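Local coordinates for protein porin (Rhodobacter capsulatus, PDB 2POR) that forms trimeric outer-membrane channels through which small hydrophilic solutes of up to about 0.6 kDa diffuse passively, at residues 47-52 against 56-61; 181-186 against 227-232; 210-213 against 219-222. One frame throughout, in Å; residues are numbered along the deposited sequence.

Contact 1 (47-52 against 56-61)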
loop_
_atom_site.group_PDB
_atom_site.type_symbol
_atom_site.label_atom_id
_atom_site.label_comp_id
_atom_site.label_asym_id
_atom_site.label_seq_id
_atom_site.Cartn_x
_atom_site.Cartn_y
_atom_site.Cartn_z
ATOM N N ALA A 47 7.036 -0.885 -2.118
ATOM C CA ALA A 47 5.740 -0.268 -2.101
ATOM C C ALA A 47 4.707 -1.241 -1.479
ATOM O O ALA A 47 3.801 -0.811 -0.751
ATOM C CB ALA A 47 5.294 0.045 -3.516
ATOM N N HIS A 48 4.792 -2.539 -1.748
ATOM C CA HIS A 48 3.812 -3.499 -1.197
ATOM C C HIS A 48 3.992 -3.686 0.301
ATOM O O HIS A 48 3.128 -4.284 0.930
ATOM C CB HIS A 48 3.934 -4.858 -1.928
ATOM C CG HIS A 48 5.202 -5.634 -1.667
ATOM N ND1 HIS A 48 6.418 -5.467 -2.174
ATOM C CD2 HIS A 48 5.293 -6.682 -0.788
ATOM C CE1 HIS A 48 7.230 -6.350 -1.654
ATOM N NE2 HIS A 48 6.538 -7.088 -0.811
ATOM N N GLU A 49 5.064 -3.139 0.896
ATOM C CA GLU A 49 5.384 -3.253 2.292
ATOM C C GLU A 49 5.086 -1.960 2.976
ATOM O O GLU A 49 5.478 -1.828 4.146
ATOM C CB GLU A 49 6.837 -3.460 2.603
ATOM C CG GLU A 49 7.472 -4.569 1.833
ATOM C CD GLU A 49 8.967 -4.695 2.111
ATOM O OE1 GLU A 49 9.724 -3.722 2.059
ATOM O OE2 GLU A 49 9.386 -5.814 2.378
ATOM N N SER A 50 4.427 -0.988 2.346
ATOM C CA SER A 50 4.307 0.303 2.994
ATOM C C SER A 50 3.531 0.298 4.309
ATOM O O SER A 50 3.906 1.046 5.221
ATOM C CB SER A 50 3.616 1.284 2.074
ATOM O OG SER A 50 4.171 1.359 0.774
ATOM N N VAL A 51 2.451 -0.527 4.475
ATOM C CA VAL A 51 1.749 -0.594 5.769
ATOM C C VAL A 51 2.644 -1.110 6.886
ATOM O O VAL A 51 2.683 -0.519 7.979
ATOM C CB VAL A 51 0.504 -1.490 5.576
ATOM C CG1 VAL A 51 -0.172 -1.689 6.916
ATOM C CG2 VAL A 51 -0.478 -0.826 4.640
ATOM N N GLY A 52 3.398 -2.183 6.603
ATOM C CA GLY A 52 4.315 -2.769 7.548
ATOM C C GLY A 52 5.478 -1.858 7.859
ATOM O O GLY A 52 5.926 -1.802 8.996
ATOM N N GLY A 56 7.409 -0.842 11.736
ATOM C CA GLY A 56 8.700 -1.461 12.046
ATOM C C GLY A 56 8.777 -2.893 11.597
ATOM O O GLY A 56 9.798 -3.575 11.676
ATOM N N GLU A 57 7.656 -3.408 11.098
ATOM C CA GLU A 57 7.568 -4.797 10.698
ATOM C C GLU A 57 8.292 -5.097 9.393
ATOM O O GLU A 57 8.765 -6.223 9.163
ATOM C CB GLU A 57 6.091 -5.135 10.570
ATOM C CG GLU A 57 5.908 -6.578 10.110
ATOM C CD GLU A 57 4.478 -7.096 10.049
ATOM O OE1 GLU A 57 3.547 -6.294 10.109
ATOM O OE2 GLU A 57 4.313 -8.316 9.938
ATOM N N ASP A 58 8.277 -4.119 8.461
ATOM C CA ASP A 58 8.904 -4.297 7.159
ATOM C C ASP A 58 9.831 -3.090 6.907
ATOM O O ASP A 58 9.641 -2.047 7.524
ATOM C CB ASP A 58 7.885 -4.313 6.063
ATOM C CG ASP A 58 7.044 -5.592 6.032
ATOM O OD1 ASP A 58 7.580 -6.681 6.231
ATOM O OD2 ASP A 58 5.855 -5.464 5.782
ATOM N N GLY A 59 10.784 -3.255 6.005
ATOM C CA GLY A 59 11.734 -2.191 5.674
ATOM C C GLY A 59 12.747 -2.023 6.773
ATOM O O GLY A 59 12.643 -2.640 7.842
ATOM N N THR A 60 13.810 -1.238 6.569
ATOM C CA THR A 60 14.793 -0.969 7.630
ATOM C C THR A 60 15.165 0.520 7.700
ATOM O O THR A 60 14.924 1.221 6.709
ATOM C CB THR A 60 16.109 -1.746 7.442
ATOM O OG1 THR A 60 16.541 -1.579 6.102
ATOM C CG2 THR A 60 15.946 -3.228 7.755
ATOM N N VAL A 61 15.638 0.993 8.856
ATOM C CA VAL A 61 16.110 2.352 9.093
ATOM C C VAL A 61 17.563 2.158 9.577
ATOM O O VAL A 61 17.850 1.182 10.302
ATOM C CB VAL A 61 15.253 3.050 10.176
ATOM C CG1 VAL A 61 15.765 4.462 10.452
ATOM C CG2 VAL A 61 13.838 3.158 9.689
HETATM O O HOH W 1 11.024 -5.759 4.714
HETATM O O HOH W 2 3.223 -4.524 4.712
#

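Contact 2 (181-186 against 227-232)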
loop_
_atom_site.group_PDB
_atom_site.type_symbol
_atom_site.label_atom_id
_atom_site.label_comp_id
_atom_site.label_asym_id
_atom_site.label_seq_id
_atom_site.Cartn_x
_atom_site.Cartn_y
_atom_site.Cartn_z
ATOM N N MET A 181 16.753 -22.865 21.577
ATOM C CA MET A 181 17.362 -23.392 20.370
ATOM C C MET A 181 18.719 -22.694 20.155
ATOM O O MET A 181 18.923 -21.579 20.660
ATOM C CB MET A 181 16.459 -23.124 19.166
ATOM C CG MET A 181 14.992 -23.577 19.317
ATOM S SD MET A 181 14.017 -23.621 17.814
ATOM C CE MET A 181 12.799 -22.554 18.463
ATOM N N GLU A 182 19.665 -23.307 19.458
ATOM C CA GLU A 182 20.911 -22.647 19.123
ATOM C C GLU A 182 21.456 -23.302 17.893
ATOM O O GLU A 182 21.042 -24.421 17.548
ATOM C CB GLU A 182 21.937 -22.749 20.209
ATOM C CG GLU A 182 22.319 -24.160 20.553
ATOM C CD GLU A 182 23.579 -24.265 21.399
ATOM O OE1 GLU A 182 23.720 -23.534 22.388
ATOM O OE2 GLU A 182 24.421 -25.090 21.032
ATOM N N GLN A 183 22.338 -22.604 17.163
ATOM C CA GLN A 183 22.938 -23.148 15.953
ATOM C C GLN A 183 24.279 -22.447 15.774
ATOM O O GLN A 183 24.378 -21.242 16.030
ATOM C CB GLN A 183 22.025 -22.871 14.767
ATOM C CG GLN A 183 22.467 -23.484 13.472
ATOM C CD GLN A 183 21.390 -23.272 12.446
ATOM O OE1 GLN A 183 20.380 -23.928 12.524
ATOM N NE2 GLN A 183 21.432 -22.429 11.431
ATOM N N LEU A 184 25.282 -23.216 15.409
ATOM C CA LEU A 184 26.610 -22.713 15.135
ATOM C C LEU A 184 26.838 -22.909 13.659
ATOM O O LEU A 184 26.476 -23.966 13.146
ATOM C CB LEU A 184 27.657 -23.493 15.881
ATOM C CG LEU A 184 29.125 -23.115 15.564
ATOM C CD1 LEU A 184 29.608 -21.911 16.402
ATOM C CD2 LEU A 184 29.980 -24.336 15.827
ATOM N N GLU A 185 27.414 -21.951 12.924
ATOM C CA GLU A 185 27.655 -22.102 11.492
ATOM C C GLU A 185 29.133 -21.828 11.145
ATOM O O GLU A 185 29.759 -20.971 11.791
ATOM C CB GLU A 185 26.866 -21.104 10.637
ATOM C CG GLU A 185 25.345 -21.145 10.620
ATOM C CD GLU A 185 24.628 -20.159 11.518
ATOM O OE1 GLU A 185 25.158 -19.128 11.908
ATOM O OE2 GLU A 185 23.489 -20.427 11.834
ATOM N N LEU A 186 29.639 -22.536 10.136
ATOM C CA LEU A 186 30.941 -22.276 9.524
ATOM C C LEU A 186 30.565 -22.075 8.081
ATOM O O LEU A 186 29.775 -22.853 7.527
ATOM C CB LEU A 186 31.915 -23.448 9.525
ATOM C CG LEU A 186 32.227 -23.948 10.893
ATOM C CD1 LEU A 186 32.973 -25.254 10.754
ATOM C CD2 LEU A 186 32.964 -22.875 11.663
ATOM N N VAL A 227 15.731 -31.361 19.963
ATOM C CA VAL A 227 16.300 -32.411 19.104
ATOM C C VAL A 227 17.593 -31.886 18.471
ATOM O O VAL A 227 17.687 -30.684 18.217
ATOM C CB VAL A 227 15.355 -32.837 17.954
ATOM C CG1 VAL A 227 14.328 -33.742 18.588
ATOM C CG2 VAL A 227 14.688 -31.655 17.238
ATOM N N ASP A 228 18.620 -32.680 18.199
ATOM C CA ASP A 228 19.857 -32.177 17.599
ATOM C C ASP A 228 19.698 -32.124 16.126
ATOM O O ASP A 228 18.976 -32.952 15.569
ATOM C CB ASP A 228 21.057 -33.084 17.895
ATOM C CG ASP A 228 21.351 -33.138 19.398
ATOM O OD1 ASP A 228 21.460 -32.085 20.039
ATOM O OD2 ASP A 228 21.434 -34.241 19.939
ATOM N N HIS A 229 20.356 -31.200 15.439
ATOM C CA HIS A 229 20.222 -31.143 13.986
ATOM C C HIS A 229 21.550 -30.731 13.373
ATOM O O HIS A 229 22.432 -30.175 14.051
ATOM C CB HIS A 229 19.148 -30.109 13.523
ATOM C CG HIS A 229 19.486 -28.634 13.867
ATOM N ND1 HIS A 229 19.678 -28.053 15.057
ATOM C CD2 HIS A 229 19.630 -27.624 12.918
ATOM C CE1 HIS A 229 19.921 -26.771 14.879
ATOM N NE2 HIS A 229 19.887 -26.536 13.592
ATOM N N LYS A 230 21.648 -31.045 12.095
ATOM C CA LYS A 230 22.738 -30.536 11.336
ATOM C C LYS A 230 22.234 -30.194 9.963
ATOM O O LYS A 230 21.212 -30.708 9.527
ATOM C CB LYS A 230 23.828 -31.559 11.284
ATOM C CG LYS A 230 23.715 -32.777 10.427
ATOM C CD LYS A 230 24.878 -33.670 10.925
ATOM C CE LYS A 230 24.723 -34.031 12.430
ATOM N NZ LYS A 230 25.931 -34.518 13.082
ATOM N N ALA A 231 22.904 -29.258 9.306
ATOM C CA ALA A 231 22.543 -28.818 7.970
ATOM C C ALA A 231 23.865 -28.468 7.278
ATOM O O ALA A 231 24.823 -28.003 7.922
ATOM C CB ALA A 231 21.671 -27.578 8.074
ATOM N N TYR A 232 24.004 -28.748 6.001
ATOM C CA TYR A 232 25.196 -28.347 5.258
ATOM C C TYR A 232 24.850 -28.262 3.778
ATOM O O TYR A 232 23.856 -28.858 3.333
ATOM C CB TYR A 232 26.375 -29.337 5.497
ATOM C CG TYR A 232 25.999 -30.806 5.448
ATOM C CD1 TYR A 232 25.566 -31.404 6.620
ATOM C CD2 TYR A 232 26.055 -31.514 4.260
ATOM C CE1 TYR A 232 25.175 -32.722 6.602
ATOM C CE2 TYR A 232 25.673 -32.847 4.236
ATOM C CZ TYR A 232 25.232 -33.437 5.414
ATOM O OH TYR A 232 24.809 -34.765 5.413
#

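Contact 3 (210-213 against 219-222)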
loop_
_atom_site.group_PDB
_atom_site.type_symbol
_atom_site.label_atom_id
_atom_site.label_comp_id
_atom_site.label_asym_id
_atom_site.label_seq_id
_atom_site.Cartn_x
_atom_site.Cartn_y
_atom_site.Cartn_z
ATOM N N PHE A 210 8.806 -27.478 16.750
ATOM C CA PHE A 210 9.234 -26.576 15.665
ATOM C C PHE A 210 9.902 -27.440 14.556
ATOM O O PHE A 210 9.548 -27.349 13.362
ATOM C CB PHE A 210 10.181 -25.533 16.331
ATOM C CG PHE A 210 10.948 -24.594 15.406
ATOM C CD1 PHE A 210 12.161 -24.995 14.859
ATOM C CD2 PHE A 210 10.435 -23.349 15.106
ATOM C CE1 PHE A 210 12.858 -24.153 14.012
ATOM C CE2 PHE A 210 11.139 -22.507 14.257
ATOM C CZ PHE A 210 12.343 -22.910 13.713
ATOM N N ALA A 211 10.802 -28.371 14.921
ATOM C CA ALA A 211 11.408 -29.289 13.979
ATOM C C ALA A 211 10.417 -30.141 13.228
ATOM O O ALA A 211 10.522 -30.330 12.010
ATOM C CB ALA A 211 12.370 -30.166 14.754
ATOM N N ARG A 212 9.385 -30.678 13.893
ATOM C CA ARG A 212 8.390 -31.501 13.222
ATOM C C ARG A 212 7.604 -30.679 12.218
ATOM O O ARG A 212 7.257 -31.168 11.140
ATOM C CB ARG A 212 7.412 -32.106 14.247
ATOM C CG ARG A 212 8.100 -33.100 15.224
ATOM C CD ARG A 212 7.123 -33.692 16.329
ATOM N NE ARG A 212 5.992 -34.352 15.693
ATOM C CZ ARG A 212 6.022 -35.625 15.302
ATOM N NH1 ARG A 212 7.073 -36.389 15.537
ATOM N NH2 ARG A 212 5.000 -36.173 14.687
ATOM N N ALA A 213 7.306 -29.422 12.547
ATOM C CA ALA A 213 6.574 -28.532 11.626
ATOM C C ALA A 213 7.388 -28.241 10.351
ATOM O O ALA A 213 6.779 -28.075 9.297
ATOM C CB ALA A 213 6.239 -27.217 12.316
ATOM N N PRO A 219 2.407 -31.862 15.934
ATOM C CA PRO A 219 3.156 -31.847 17.178
ATOM C C PRO A 219 2.838 -33.039 18.095
ATOM O O PRO A 219 1.791 -33.685 17.898
ATOM C CB PRO A 219 2.786 -30.518 17.777
ATOM C CG PRO A 219 1.401 -30.247 17.270
ATOM C CD PRO A 219 1.435 -30.774 15.861
ATOM N N VAL A 220 3.721 -33.346 19.062
ATOM C CA VAL A 220 3.387 -34.380 20.024
ATOM C C VAL A 220 2.906 -33.680 21.296
ATOM O O VAL A 220 3.393 -32.607 21.692
ATOM C CB VAL A 220 4.591 -35.409 20.319
ATOM C CG1 VAL A 220 5.563 -35.379 19.181
ATOM C CG2 VAL A 220 5.244 -35.203 21.627
ATOM N N ALA A 221 1.882 -34.269 21.923
ATOM C CA ALA A 221 1.269 -33.696 23.104
ATOM C C ALA A 221 2.043 -34.091 24.329
ATOM O O ALA A 221 1.660 -35.016 25.052
ATOM C CB ALA A 221 -0.163 -34.191 23.209
ATOM N N ALA A 222 3.162 -33.404 24.548
ATOM C CA ALA A 222 4.081 -33.629 25.661
ATOM C C ALA A 222 4.807 -32.327 25.908
ATOM O O ALA A 222 4.701 -31.414 25.080
ATOM C CB ALA A 222 5.173 -34.658 25.355
#

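Contact 1 (47-52 against 56-61)
Glu49 and Asp58 meet through their beta carbons, CB to CB at 3.7 Å, and from there both side chains run on until their carboxylates lie stacked. The two planes are only 5° apart, and Glu49 OE2 comes within 4.3 Å of Asp58 OD1. Like charges so close probably raise the proton affinity of one group, the more so because Asp58 OD1 also has Asp74 OD2 near it. Both side chains set CG anti to the carbonyl carbon and beside the backbone N (chi1 -51° in Glu49, -72° in Asp58). In Glu49 the chain then stays extended, and its CG rests over one face of the His48 ring.

Hydrogen bonds hold the Glu49 carboxylate at each oxygen: OE1 takes the backbone N-H of Lys46, while a water that donates to OE2 accepts from Gly59 N at 2.8 Å. All this lies in the connection between the neighbouring strands 40-46 and 60-65 of the 16-stranded antiparallel barrel. There Glu49 occupies the N-cap position of the short helix 50-53, and Val51 packs on His48 of a neighbouring subunit in the trimer.

Gly52 gives this turn its tight fit. Asp58 OD2 sits 3.6 Å from Gly52 CA, where a beta carbon would run into it, and a second water links the same oxygen to Gly52 N. Gly52 O is gripped by three weak backbone bonds, from the N atoms of Gly56, Glu57 and Asp58, as the chain wraps round the helix end. Gly56 makes that turn with a positive phi. Beyond it, Glu57 CB lies 3.7 Å from Gly52 O.

Contact 2 (181-186 against 227-232)
Gln183 and His229 join strands 181-192 and 226-240 of the 16-stranded antiparallel porin barrel, which are not neighbours: strand 195-207 runs between them. Gln183 CA and His229 CA are 8.7 Å apart, so the side chains do the bridging. His229 NE2 donates to Gln183 OE1 over 2.9 Å, in an almost straight bond (176°). The acceptor lies in the plane of the imidazole, whereas the donor is somewhat tilted from the plane of the amide carbonyl, and the two flat groups are turned 55° against each other. Gln183 reaches this meeting point as an extended chain, its CG anti to the backbone N, and crosses His229 at about a right angle.

The other end of the amide settles which way round it sits. Gln183 NE2 gives one bond to Glu185 OE2, on the anti lone pair, and another to the carbonyl oxygen of Pro103 in a loop that comes up against this wall. A detergent molecule also touches both Gln183 and His229. Glu182, whose carboxylate bonds to Tyr167, adds a backbone contact: Glu182 O lies near the His229 ring plane, 3.7 Å from His229 CE1.

Contact 3 (210-213 against 219-222)
Val220 lays a methyl group over a flat cation: its CG1 sits 3.5 Å above the plane of the Arg212 guanidinium, offset toward the rim, and its chi1 of -22° is far from any staggered position. Val220 CG1 is 3.7 Å from both Arg212 CD and Arg212 NE, which places it over the near end of the group. Pro219 adds a looser contact, its CA 4.1 Å from Arg212 NE.

Arg212 belongs to helix 208-214, and its partners to the irregular chain that follows, all within the long connection between barrel strands 195-207 and 226-240. A bend at chi3 (57°) turns the guanidinium toward that chain, where NE donates to Thr218 O. Val220 is held from the helix as well, its N bonded to Asp209 OD1, and Ala221 next to it is the centre of an inverse gamma turn. Arg212 and Pro219 also touch a crystal neighbour, so the exact pose may owe something to the lattice.

With an alanine in place of Arg212, Thr218 O would probably lose its side-chain donor and Val220 CG1 the surface beneath it. No hydrogen bond joins the two segments directly; van der Waals packing puts a methyl over one face of the cation, while the polar N-H of NE is satisfied by Thr218 O, which probably helps to fix how the group is turned.

Following the chain from the N terminus, contact 1 closes a short loop between strands 40-46 and 60-65 and is complete well before contact 2 opens. Contact 2 then ties strand 181-192 to strand 226-240, and the chain between them holds strand 195-207, helix 208-214 and the whole of contact 3, a small loop closed within the larger one. Contacts 2 and 3 also touch: Met181 SD packs on Phe210 CD1, and Val227 CG2 on Ala211 CB, so the helix sits against the strand ends. Contact 1 lies on the opposite side of the chain's centre from contact 2, about 30 Å away between centres, joined to it through the barrel sheet.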